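Local coordinates for protein endosialidase (Enterobacteria phage phi92, PDB 4HIZ) that probably degrades capsular polysialic acid as a trimeric phage endosialidase, cutting alpha2,8 and alpha2,9 linkages inside the polymer, at residues Asn32-Val37 against Asn48-Tyr53; Asn145-Ser150 against Val161-Tyr166; Val216-Ser221 against Thr258-Gly263; Gly624-Leu629 against Ile641-Gly646. All coordinates share one frame; numbering follows the deposited sequence. Where two conformers were deposited one is given.

Interaction 1 of 4, residues Asn32-Val37 against Asn48-Tyr53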
# COMPACT_ATOMS: atom_id res chain seq x y z
N ASN A 32 -7.35 -40.13 -3.03
CA ASN A 32 -7.47 -40.00 -1.58
C ASN A 32 -7.04 -41.24 -0.81
O ASN A 32 -7.54 -41.52 0.29
CB ASN A 32 -8.87 -39.52 -1.18
CG ASN A 32 -8.87 -38.04 -0.87
OD1 ASN A 32 -8.94 -37.64 0.31
ND2 ASN A 32 -8.74 -37.20 -1.90
N LEU A 33 -6.07 -41.96 -1.38
CA LEU A 33 -5.49 -43.13 -0.75
C LEU A 33 -4.12 -42.79 -0.15
O LEU A 33 -3.52 -41.74 -0.47
CB LEU A 33 -5.40 -44.27 -1.77
CG LEU A 33 -6.81 -44.66 -2.28
CD1 LEU A 33 -6.73 -45.66 -3.45
CD2 LEU A 33 -7.74 -45.18 -1.11
N THR A 34 -3.63 -43.68 0.70
CA THR A 34 -2.41 -43.43 1.47
C THR A 34 -1.36 -44.51 1.20
O THR A 34 -1.66 -45.70 1.23
CB THR A 34 -2.74 -43.36 2.97
OG1 THR A 34 -3.67 -42.29 3.20
CG2 THR A 34 -1.51 -43.11 3.77
N PHE A 35 -0.14 -44.08 0.89
CA PHE A 35 0.97 -45.00 0.63
C PHE A 35 1.88 -45.04 1.85
O PHE A 35 2.06 -44.03 2.50
CB PHE A 35 1.79 -44.51 -0.56
CG PHE A 35 1.00 -44.38 -1.82
CD1 PHE A 35 0.78 -45.49 -2.63
CD2 PHE A 35 0.47 -43.16 -2.20
CE1 PHE A 35 0.04 -45.39 -3.79
CE2 PHE A 35 -0.27 -43.04 -3.38
CZ PHE A 35 -0.49 -44.16 -4.17
N LYS A 36 2.52 -46.18 2.11
CA LYS A 36 3.55 -46.26 3.14
C LYS A 36 4.88 -46.25 2.43
O LYS A 36 5.14 -47.08 1.57
CB LYS A 36 3.41 -47.54 3.96
CG LYS A 36 2.01 -47.73 4.50
CD LYS A 36 2.01 -48.35 5.89
CE LYS A 36 0.59 -48.54 6.41
NZ LYS A 36 -0.25 -47.31 6.18
N VAL A 37 5.72 -45.28 2.75
CA VAL A 37 6.90 -45.08 1.93
C VAL A 37 8.15 -45.15 2.77
O VAL A 37 8.14 -44.87 3.96
CB VAL A 37 6.88 -43.75 1.17
CG1 VAL A 37 5.69 -43.70 0.20
CG2 VAL A 37 6.87 -42.55 2.16
N ASN A 48 -4.25 -35.62 -4.46
CA ASN A 48 -5.15 -36.50 -3.71
C ASN A 48 -4.43 -37.71 -3.11
O ASN A 48 -4.97 -38.82 -3.11
CB ASN A 48 -6.28 -36.98 -4.62
CG ASN A 48 -7.03 -35.83 -5.28
OD1 ASN A 48 -7.04 -34.70 -4.77
ND2 ASN A 48 -7.66 -36.11 -6.41
N ALA A 49 -3.23 -37.51 -2.57
CA ALA A 49 -2.44 -38.63 -2.08
C ALA A 49 -1.84 -38.28 -0.74
O ALA A 49 -1.60 -37.10 -0.44
CB ALA A 49 -1.31 -38.96 -3.10
N ALA A 50 -1.58 -39.29 0.07
CA ALA A 50 -0.84 -39.07 1.31
C ALA A 50 0.19 -40.18 1.53
O ALA A 50 0.01 -41.30 1.03
CB ALA A 50 -1.78 -39.00 2.49
N PHE A 51 1.23 -39.86 2.29
CA PHE A 51 2.38 -40.76 2.43
C PHE A 51 2.74 -40.90 3.90
O PHE A 51 3.04 -39.91 4.56
CB PHE A 51 3.58 -40.17 1.66
CG PHE A 51 3.24 -39.82 0.23
CD1 PHE A 51 3.24 -40.79 -0.75
CD2 PHE A 51 2.86 -38.52 -0.11
CE1 PHE A 51 2.89 -40.46 -2.08
CE2 PHE A 51 2.49 -38.20 -1.42
CZ PHE A 51 2.50 -39.18 -2.40
N VAL A 52 2.70 -42.12 4.41
CA VAL A 52 3.11 -42.37 5.80
C VAL A 52 4.60 -42.66 5.82
O VAL A 52 5.08 -43.57 5.12
CB VAL A 52 2.38 -43.55 6.41
CG1 VAL A 52 2.80 -43.70 7.90
CG2 VAL A 52 0.87 -43.35 6.27
N TYR A 53 5.33 -41.91 6.62
CA TYR A 53 6.80 -41.93 6.56
C TYR A 53 7.36 -41.77 7.97
O TYR A 53 6.86 -40.96 8.76
CB TYR A 53 7.28 -40.76 5.67
CG TYR A 53 8.78 -40.51 5.71
CD1 TYR A 53 9.68 -41.52 5.37
CD2 TYR A 53 9.28 -39.26 6.08
CE1 TYR A 53 11.07 -41.29 5.41
CE2 TYR A 53 10.66 -39.01 6.11
CZ TYR A 53 11.55 -40.03 5.78
OH TYR A 53 12.90 -39.78 5.82

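Interaction 2 of 4, residues Asn145-Ser150 against Val161-Tyr166. With FRU (beta-D-fructofuranose), chain G; EDO (1,2-ethanediol), chain P.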
# COMPACT_ATOMS: atom_id res chain seq x y z
N ASN A 145 3.45 -3.61 30.68
CA ASN A 145 2.59 -3.38 29.50
C ASN A 145 1.57 -4.52 29.36
O ASN A 145 1.67 -5.55 30.05
CB ASN A 145 3.45 -3.23 28.22
CG ASN A 145 2.65 -2.64 27.05
OD1 ASN A 145 1.67 -1.90 27.24
ND2 ASN A 145 3.08 -2.95 25.85
N TYR A 146 0.62 -4.35 28.44
CA TYR A 146 -0.46 -5.32 28.32
C TYR A 146 -0.08 -6.58 27.53
O TYR A 146 0.96 -6.60 26.86
CB TYR A 146 -1.65 -4.63 27.68
CG TYR A 146 -2.30 -3.55 28.50
CD1 TYR A 146 -2.81 -3.83 29.79
CD2 TYR A 146 -2.45 -2.27 27.99
CE1 TYR A 146 -3.46 -2.84 30.53
CE2 TYR A 146 -3.11 -1.26 28.71
CZ TYR A 146 -3.62 -1.56 29.97
OH TYR A 146 -4.27 -0.57 30.68
N HIS A 147 -0.93 -7.61 27.60
CA HIS A 147 -0.69 -8.91 26.97
C HIS A 147 -2.02 -9.66 27.02
O HIS A 147 -2.82 -9.46 27.93
CB HIS A 147 0.38 -9.63 27.82
CG HIS A 147 0.78 -10.98 27.33
ND1 HIS A 147 0.17 -12.16 27.73
CD2 HIS A 147 1.81 -11.36 26.53
CE1 HIS A 147 0.78 -13.18 27.18
NE2 HIS A 147 1.78 -12.73 26.44
N CYS A 148 -2.29 -10.51 26.04
CA CYS A 148 -3.54 -11.26 26.07
C CYS A 148 -3.44 -12.53 25.28
O CYS A 148 -2.97 -12.50 24.11
CB CYS A 148 -4.67 -10.38 25.48
SG CYS A 148 -6.32 -11.19 25.43
N MET A 149 -3.88 -13.64 25.87
CA MET A 149 -4.07 -14.90 25.16
C MET A 149 -5.47 -15.50 25.36
O MET A 149 -5.72 -16.64 24.95
CB MET A 149 -2.98 -15.92 25.53
CG MET A 149 -1.58 -15.50 25.01
SD MET A 149 -0.38 -16.73 25.52
CE MET A 149 1.05 -16.11 24.61
N SER A 150 -6.38 -14.75 25.98
CA SER A 150 -7.74 -15.26 26.18
C SER A 150 -8.70 -14.16 25.78
O SER A 150 -8.69 -13.07 26.39
CB SER A 150 -7.96 -15.60 27.68
OG SER A 150 -9.29 -16.09 27.85
N VAL A 161 -9.20 -11.36 28.75
CA VAL A 161 -8.41 -11.22 29.96
C VAL A 161 -7.17 -10.45 29.53
O VAL A 161 -6.27 -11.01 28.87
CB VAL A 161 -8.01 -12.56 30.61
CG1 VAL A 161 -7.18 -12.30 31.90
CG2 VAL A 161 -9.27 -13.36 30.95
N ILE A 162 -7.15 -9.17 29.88
CA ILE A 162 -6.05 -8.30 29.54
C ILE A 162 -5.08 -8.29 30.71
O ILE A 162 -5.41 -7.86 31.83
CB ILE A 162 -6.52 -6.87 29.23
CG1 ILE A 162 -7.46 -6.88 28.01
CG2 ILE A 162 -5.32 -5.97 29.02
CD1 ILE A 162 -6.83 -7.48 26.70
N GLU A 163 -3.91 -8.84 30.46
CA GLU A 163 -2.89 -9.00 31.48
C GLU A 163 -1.96 -7.81 31.51
O GLU A 163 -1.67 -7.22 30.46
CB GLU A 163 -2.07 -10.25 31.14
CG GLU A 163 -2.87 -11.56 31.28
CD GLU A 163 -2.06 -12.78 30.92
OE1 GLU A 163 -0.99 -12.64 30.25
OE2 GLU A 163 -2.50 -13.90 31.29
N THR A 164 -1.43 -7.50 32.69
CA THR A 164 -0.38 -6.50 32.82
C THR A 164 0.88 -7.26 33.22
O THR A 164 0.89 -7.95 34.26
CB THR A 164 -0.73 -5.46 33.91
OG1 THR A 164 -1.85 -4.69 33.49
CG2 THR A 164 0.42 -4.50 34.16
N ARG A 165 1.94 -7.17 32.41
CA ARG A 165 3.15 -7.97 32.66
C ARG A 165 4.36 -7.05 32.73
O ARG A 165 4.41 -5.98 32.10
CB ARG A 165 3.36 -9.02 31.54
CG ARG A 165 2.04 -9.86 31.30
CD ARG A 165 2.27 -11.15 30.46
NE ARG A 165 3.08 -12.12 31.21
CZ ARG A 165 2.62 -13.28 31.69
NH1 ARG A 165 3.44 -14.09 32.37
NH2 ARG A 165 1.35 -13.65 31.47
N TYR A 166 5.38 -7.48 33.48
CA TYR A 166 6.59 -6.68 33.61
C TYR A 166 7.45 -6.75 32.35
O TYR A 166 7.69 -7.82 31.79
CB TYR A 166 7.40 -7.19 34.83
CG TYR A 166 6.77 -6.81 36.15
CD1 TYR A 166 6.87 -5.51 36.63
CD2 TYR A 166 6.11 -7.76 36.94
CE1 TYR A 166 6.30 -5.14 37.84
CE2 TYR A 166 5.54 -7.39 38.18
CZ TYR A 166 5.65 -6.08 38.60
OH TYR A 166 5.12 -5.67 39.79
C1 FRU G . -4.04 1.54 36.12
C2 FRU G . -5.06 0.92 35.27
C3 FRU G . -4.94 -0.40 34.71
C4 FRU G . -6.09 -0.48 33.78
C5 FRU G . -6.23 0.95 33.34
C6 FRU G . -7.56 1.33 32.71
O1 FRU G . -3.14 2.01 35.14
O2 FRU G . -5.97 0.50 36.37
O3 FRU G . -4.76 -1.51 35.62
O4 FRU G . -5.78 -1.38 32.67
O5 FRU G . -5.97 1.76 34.52
O6 FRU G . -8.55 1.35 33.69
C1 EDO P . 4.04 -13.64 24.23
O1 EDO P . 3.95 -14.19 25.55
C2 EDO P . 5.24 -12.71 24.21
O2 EDO P . 6.31 -13.46 24.79
O HOH W 1 -5.02 -13.40 28.46

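Interaction 3 of 4, residues Val216-Ser221 against Thr258-Gly263. With SIA (N-acetyl-alpha-neuraminic acid), chain D.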
# COMPACT_ATOMS: atom_id res chain seq x y z
N VAL A 216 -24.99 3.53 22.14
CA VAL A 216 -25.89 2.90 21.17
C VAL A 216 -26.39 3.92 20.17
O VAL A 216 -26.11 5.11 20.31
CB VAL A 216 -27.09 2.20 21.87
CG1 VAL A 216 -26.58 1.16 22.88
CG2 VAL A 216 -27.99 3.24 22.55
N ASN A 217 -27.11 3.46 19.14
CA ASN A 217 -27.62 4.39 18.14
C ASN A 217 -28.95 3.87 17.64
O ASN A 217 -29.12 2.66 17.42
CB ASN A 217 -26.61 4.47 16.98
CG ASN A 217 -27.12 5.30 15.82
OD1 ASN A 217 -27.67 4.76 14.87
ND2 ASN A 217 -26.88 6.61 15.87
N PHE A 218 -29.91 4.78 17.46
CA PHE A 218 -31.24 4.45 16.98
C PHE A 218 -31.58 5.15 15.68
O PHE A 218 -31.17 6.30 15.47
CB PHE A 218 -32.26 4.97 18.00
CG PHE A 218 -32.22 4.27 19.32
CD1 PHE A 218 -33.03 3.16 19.54
CD2 PHE A 218 -31.45 4.76 20.36
CE1 PHE A 218 -33.04 2.48 20.78
CE2 PHE A 218 -31.44 4.11 21.63
CZ PHE A 218 -32.24 2.96 21.84
N SER A 219 -32.36 4.50 14.83
CA SER A 219 -32.88 5.18 13.64
C SER A 219 -34.30 4.71 13.36
O SER A 219 -34.62 3.51 13.56
CB SER A 219 -31.98 4.90 12.41
OG SER A 219 -32.37 5.75 11.34
N ASN A 220 -35.15 5.64 12.94
CA ASN A 220 -36.53 5.29 12.57
C ASN A 220 -37.33 4.63 13.70
O ASN A 220 -38.20 3.79 13.44
CB ASN A 220 -36.54 4.42 11.31
CG ASN A 220 -35.71 5.04 10.16
OD1 ASN A 220 -34.49 4.81 10.05
ND2 ASN A 220 -36.38 5.83 9.30
N SER A 221 -37.08 5.03 14.95
CA SER A 221 -37.73 4.37 16.07
C SER A 221 -39.25 4.53 16.12
O SER A 221 -39.91 3.71 16.73
CB SER A 221 -37.15 4.88 17.40
OG SER A 221 -37.58 6.23 17.62
N THR A 258 -44.03 -0.68 14.60
CA THR A 258 -43.01 0.04 13.84
C THR A 258 -41.73 -0.79 13.79
O THR A 258 -41.24 -1.25 14.82
CB THR A 258 -42.71 1.40 14.50
OG1 THR A 258 -43.88 2.23 14.46
CG2 THR A 258 -41.52 2.10 13.80
N THR A 259 -41.19 -0.94 12.57
CA THR A 259 -39.90 -1.61 12.40
C THR A 259 -38.81 -0.54 12.39
O THR A 259 -38.94 0.46 11.71
CB THR A 259 -39.90 -2.48 11.12
OG1 THR A 259 -40.97 -3.43 11.20
CG2 THR A 259 -38.60 -3.26 11.01
N TRP A 260 -37.78 -0.73 13.22
CA TRP A 260 -36.77 0.32 13.40
C TRP A 260 -35.36 -0.27 13.36
O TRP A 260 -35.20 -1.45 13.05
CB TRP A 260 -37.05 1.08 14.72
CG TRP A 260 -37.25 0.21 15.97
CD1 TRP A 260 -38.39 -0.48 16.31
CD2 TRP A 260 -36.32 0.00 17.05
NE1 TRP A 260 -38.22 -1.12 17.53
CE2 TRP A 260 -36.95 -0.85 18.00
CE3 TRP A 260 -35.00 0.44 17.30
CZ2 TRP A 260 -36.34 -1.25 19.16
CZ3 TRP A 260 -34.37 0.02 18.46
CH2 TRP A 260 -35.04 -0.83 19.38
N HIS A 261 -34.37 0.55 13.65
CA HIS A 261 -32.97 0.14 13.49
C HIS A 261 -32.19 0.46 14.74
O HIS A 261 -32.32 1.55 15.30
CB HIS A 261 -32.32 0.91 12.33
CG HIS A 261 -33.00 0.70 11.02
ND1 HIS A 261 -32.88 -0.48 10.31
CD2 HIS A 261 -33.84 1.49 10.31
CE1 HIS A 261 -33.61 -0.39 9.20
NE2 HIS A 261 -34.20 0.80 9.18
N PHE A 262 -31.36 -0.49 15.16
CA PHE A 262 -30.52 -0.31 16.34
C PHE A 262 -29.09 -0.75 16.04
O PHE A 262 -28.88 -1.78 15.40
CB PHE A 262 -31.08 -1.19 17.47
CG PHE A 262 -30.27 -1.13 18.75
CD1 PHE A 262 -30.46 -0.09 19.66
CD2 PHE A 262 -29.30 -2.08 19.01
CE1 PHE A 262 -29.71 -0.02 20.83
CE2 PHE A 262 -28.51 -2.01 20.19
CZ PHE A 262 -28.74 -0.98 21.09
N GLY A 263 -28.12 0.03 16.54
CA GLY A 263 -26.73 -0.42 16.47
C GLY A 263 -26.02 -0.10 17.77
O GLY A 263 -26.28 0.94 18.40
C1 SIA D . -33.73 8.96 13.35
C2 SIA D . -32.73 10.01 12.85
C3 SIA D . -31.30 9.72 13.36
C4 SIA D . -30.64 8.56 12.62
C5 SIA D . -30.78 8.71 11.10
C6 SIA D . -32.24 8.97 10.71
C7 SIA D . -32.36 9.31 9.22
C8 SIA D . -33.81 9.46 8.74
C9 SIA D . -34.78 8.50 9.41
C10 SIA D . -29.21 7.46 9.65
C11 SIA D . -28.82 6.10 9.15
N5 SIA D . -30.26 7.49 10.49
O1A SIA D . -33.71 8.69 14.57
O1B SIA D . -34.55 8.40 12.58
O4 SIA D . -29.23 8.51 12.97
O6 SIA D . -32.79 10.08 11.42
O7 SIA D . -31.72 10.58 9.05
O8 SIA D . -34.24 10.79 9.03
O9 SIA D . -35.64 9.19 10.35
O10 SIA D . -28.61 8.48 9.31

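Interaction 4 of 4, residues Gly624-Leu629 against Ile641-Gly646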
# COMPACT_ATOMS: atom_id res chain seq x y z
N GLY A 624 4.76 41.60 1.33
CA GLY A 624 4.25 41.52 2.70
C GLY A 624 5.30 41.95 3.71
O GLY A 624 6.49 42.06 3.41
N SER A 625 4.86 42.21 4.93
CA SER A 625 5.81 42.39 6.04
C SER A 625 6.57 41.10 6.29
O SER A 625 6.07 40.00 6.00
CB SER A 625 5.05 42.83 7.31
OG SER A 625 4.08 41.87 7.67
N LEU A 626 7.79 41.23 6.82
CA LEU A 626 8.69 40.09 7.06
C LEU A 626 9.33 40.25 8.43
O LEU A 626 9.67 41.38 8.82
CB LEU A 626 9.90 40.10 6.08
CG LEU A 626 9.60 40.21 4.59
CD1 LEU A 626 10.91 40.42 3.82
CD2 LEU A 626 8.89 38.95 4.09
N LEU A 627 9.54 39.13 9.13
CA LEU A 627 10.49 39.14 10.25
C LEU A 627 11.62 38.18 9.88
O LEU A 627 11.38 37.01 9.56
CB LEU A 627 9.80 38.67 11.54
CG LEU A 627 10.79 38.44 12.71
CD1 LEU A 627 11.47 39.75 13.10
CD2 LEU A 627 10.03 37.81 13.94
N GLN A 628 12.85 38.68 9.87
CA GLN A 628 13.99 37.82 9.55
C GLN A 628 14.81 37.62 10.83
O GLN A 628 15.22 38.59 11.50
CB GLN A 628 14.88 38.43 8.44
CG GLN A 628 14.08 38.60 7.11
CD GLN A 628 14.98 38.58 5.89
OE1 GLN A 628 16.04 37.98 5.90
NE2 GLN A 628 14.52 39.20 4.81
N LEU A 629 15.05 36.36 11.15
CA LEU A 629 15.86 36.02 12.32
C LEU A 629 17.14 35.39 11.77
O LEU A 629 17.06 34.32 11.14
CB LEU A 629 15.10 34.99 13.18
CG LEU A 629 13.79 35.53 13.76
CD1 LEU A 629 12.94 34.41 14.47
CD2 LEU A 629 14.05 36.73 14.67
N ILE A 641 15.66 41.35 12.14
CA ILE A 641 15.22 42.55 11.47
C ILE A 641 13.75 42.42 11.11
O ILE A 641 13.33 41.43 10.49
CB ILE A 641 16.01 42.77 10.15
CG1 ILE A 641 17.51 42.71 10.42
CG2 ILE A 641 15.63 44.12 9.50
CD1 ILE A 641 18.33 42.67 9.13
N LEU A 642 12.98 43.44 11.49
CA LEU A 642 11.55 43.49 11.19
C LEU A 642 11.34 44.44 10.00
O LEU A 642 11.81 45.58 10.03
CB LEU A 642 10.77 43.97 12.44
CG LEU A 642 9.25 44.15 12.22
CD1 LEU A 642 8.56 42.82 11.94
CD2 LEU A 642 8.68 44.74 13.50
N TYR A 643 10.65 43.95 8.96
CA TYR A 643 10.35 44.75 7.76
C TYR A 643 8.84 44.96 7.72
O TYR A 643 8.08 44.00 7.62
CB TYR A 643 10.74 43.97 6.50
CG TYR A 643 12.21 43.62 6.42
CD1 TYR A 643 12.74 42.54 7.13
CD2 TYR A 643 13.08 44.37 5.64
CE1 TYR A 643 14.10 42.22 7.05
CE2 TYR A 643 14.45 44.06 5.58
CZ TYR A 643 14.94 42.99 6.25
OH TYR A 643 16.29 42.69 6.19
N ALA A 644 8.39 46.19 7.85
CA ALA A 644 6.94 46.43 7.91
C ALA A 644 6.62 47.73 7.17
O ALA A 644 6.47 48.75 7.81
CB ALA A 644 6.46 46.50 9.40
N PRO A 645 6.56 47.68 5.82
CA PRO A 645 6.33 48.90 5.05
C PRO A 645 5.06 49.63 5.49
O PRO A 645 5.02 50.86 5.36
CB PRO A 645 6.15 48.37 3.62
CG PRO A 645 7.06 47.13 3.57
CD PRO A 645 6.86 46.51 4.97
N GLY A 646 4.05 48.91 5.97
CA GLY A 646 2.82 49.55 6.43
C GLY A 646 2.88 50.09 7.86
O GLY A 646 1.86 50.57 8.39

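Interaction 1 of 4, residues Asn32-Val37 against Asn48-Tyr53
Asn32 opens the contact where both segments turn a corner: its backbone N gives a bent hydrogen bond to Asn48 O (2.7 Å, 132° at the hydrogen). The amide of Asn48 is engaged outside the pair, ND2 donating to Asp29 OD1. From there two strands run roughly parallel, and the bonds step from one to the other. Leu33 accepts from Ala50 N at its carbonyl. Thr34 lies beside Ala50 and carries CG2 anti to its backbone N, which brings this methyl up against Val52 CG2 at 3.5 Å, closer than two methyls usually sit, while OG1 lies near the Ala50 methyl. At Phe35 the backbone is gripped twice: its N bonds to Ala50 O (2.8 Å) and its O takes Val52 N (2.8 Å). The Phe35 ring leaves the sheet on the same face as Phe51, side by side and pointing the same way. Their planes differ by 19°, yet they are so slid apart that they barely overlap, with CD2 of Phe35 3.6 Å from CE1 of Phe51. Ala49 CB meets the Phe35 ring at its edge. Lys36 runs along Val52 on the other face. Val37 ends the ladder with a straight bond from its N to Val52 O (3.0 Å, 177°), and its CG1 closes on Phe51 CD1 at 3.9 Å. Beyond the pair, Phe46 meets the Phe51 ring edge-to-face, and strand 61-64 takes the far side of 49-53. This is a parallel beta ladder at the edge of a mixed sheet, within the N-terminal extension of the endosialidase.

Interaction 2 of 4, residues Asn145-Ser150 against Val161-Tyr166
His147 and Glu163 face each other across a hydrogen-bonded antiparallel pair, and ND1 of His147 donates to Glu163 OE1 over 2.8 Å. Ring and carboxylate are nearly parallel, their planes 10° apart, but the bond is bent (138° at the hydrogen) and enters on the anti side of OE1, tilted from the carboxylate plane. The same oxygen also receives Arg165 NH2 at 2.8 Å in a salt bridge, from the opposite face of the carboxylate, so two donors clasp it. Arg165 touches the histidine too: bent at its third torsion, it lays CD over one face of the ring, 3.7 Å from the centroid, a CH-pi contact. The remaining nitrogen, His147 NE2, is 2.8 Å from O1 of an ethanediol, probably from the crystallisation liquor, and hydrogen-bonded to it. On the other face of the sheet Tyr146 crosses Ile162, with its CD1 3.4 Å from CG2 of Ile162, and reaches out until OH lies 2.6 Å from O4 of a bound fructose.

The next shell fixes these groups. Thr292 holds Glu163 OE2, while Met170 O and Thr290 O take NE and NH1 of Arg165, which leaves the guanidinium little freedom to turn. Where the first strand bends at Met149, a water accepts from Met149 N and donates to Val161 O, linking the two strands. Around Tyr146, Trp178 meets its ring edge-to-face, and Asp138 and Glu176 bind the same sugar. The pair is the first beta hairpin of a four-stranded antiparallel sheet, an up-and-down blade of the catalytic beta-propeller, whose Tyr146 face contributes to a glycan pocket.

Interaction 3 of 4, residues Val216-Ser221 against Thr258-Gly263
Phe218 sits at the centre of an aromatic cluster. Phe262 presents its edge to the face of the Phe218 ring, the planes at 71° and the centroids 5.5 Å apart. Trp260 lies alongside, pointing the same way, and meets the edge of Phe218 with CZ3, 3.6 Å from CD1. Phe262 also reaches Val216, because its CG points anti to the backbone N (chi1 179°); CG1 of Val216 comes within 3.5 Å of Phe262 CZ. Behind the cluster Val243 and Phe241 of strand 240-244 close the packing.

Further out the two antiparallel strands are zipped by paired backbone bonds, Asn217 with Gly263 and Ser219 with His261. On the Ser219 side the sheet edge meets a sialic acid. Asn220 N donates almost straight to the carboxylate oxygen O1B (2.8 Å, 170°). Ser219 OG accepts from the acetamido nitrogen N5 at 2.9 Å and in turn gives its proton to Asn220 OD1 (2.7 Å). Ser227 OG also bonds the sugar, and Ile499 of the second subunit packs on Asn217, Ser219 and His261. One serine oxygen thus acts as acceptor and donor at once, its hydroxyl oriented by the bond to Asn220 OD1, consistent with a site that recognises both the carboxylate and the N-acetyl group of sialic acid.

Interaction 4 of 4, residues Gly624-Leu629 against Ile641-Gly646
Tyr643 packs along Leu626 and Gln628 in a beta hairpin, strand 626-630 turning back into 640-643, within the C-terminal part of the trimer. Its CB lies 3.6 Å from the carbonyl oxygen of Leu626, the same oxygen that accepts Tyr643 N. With CG anti to the carbonyl carbon (chi1 -60°), the ring swings along the first strand: CD1 touches Leu626 CB at 3.9 Å, and Leu626 O meets the ring at its edge, in plane. CE1 then reaches Gln628 and finds CG at 3.6 Å. CZ and OH run past the amide, OH 4.1 Å from Gln628 NE2, the amide plane turned 35° from the ring.

Partner chains lie close on the Leu627 side. Leu627, paired with Leu642, packs on Leu627 of both the second and the third subunit, while Ile641 and Leu642 extend the sheet by a parallel ladder with a strand of the second subunit. Four backbone bonds hold the hairpin, among them a nearly straight one from Gln628 N to Ile641 O (2.9 Å, 178°). At the tip of Gln628, the side-chain oxygen OE1 is hydrogen-bonded to NE of Arg610.

How the interactions relate
The four contacts follow one another along the chain without touching. Interaction 2 and interaction 3 share the range of the catalytic beta-propeller domain and each borders a glycan, but their centres are about 36 Å apart, so the fructose beside 145-150 and the sialic acid beside 216-221 occupy separate sites. Interaction 1, in the N-terminal extension, and interaction 4, in the C-terminal part, lie on opposite sides of the chain's centre, about 85 Å apart between centres. Interactions 3 and 4 both meet the second subunit, and interaction 4 also the third, whereas interactions 1 and 2 touch no other chain of the trimer.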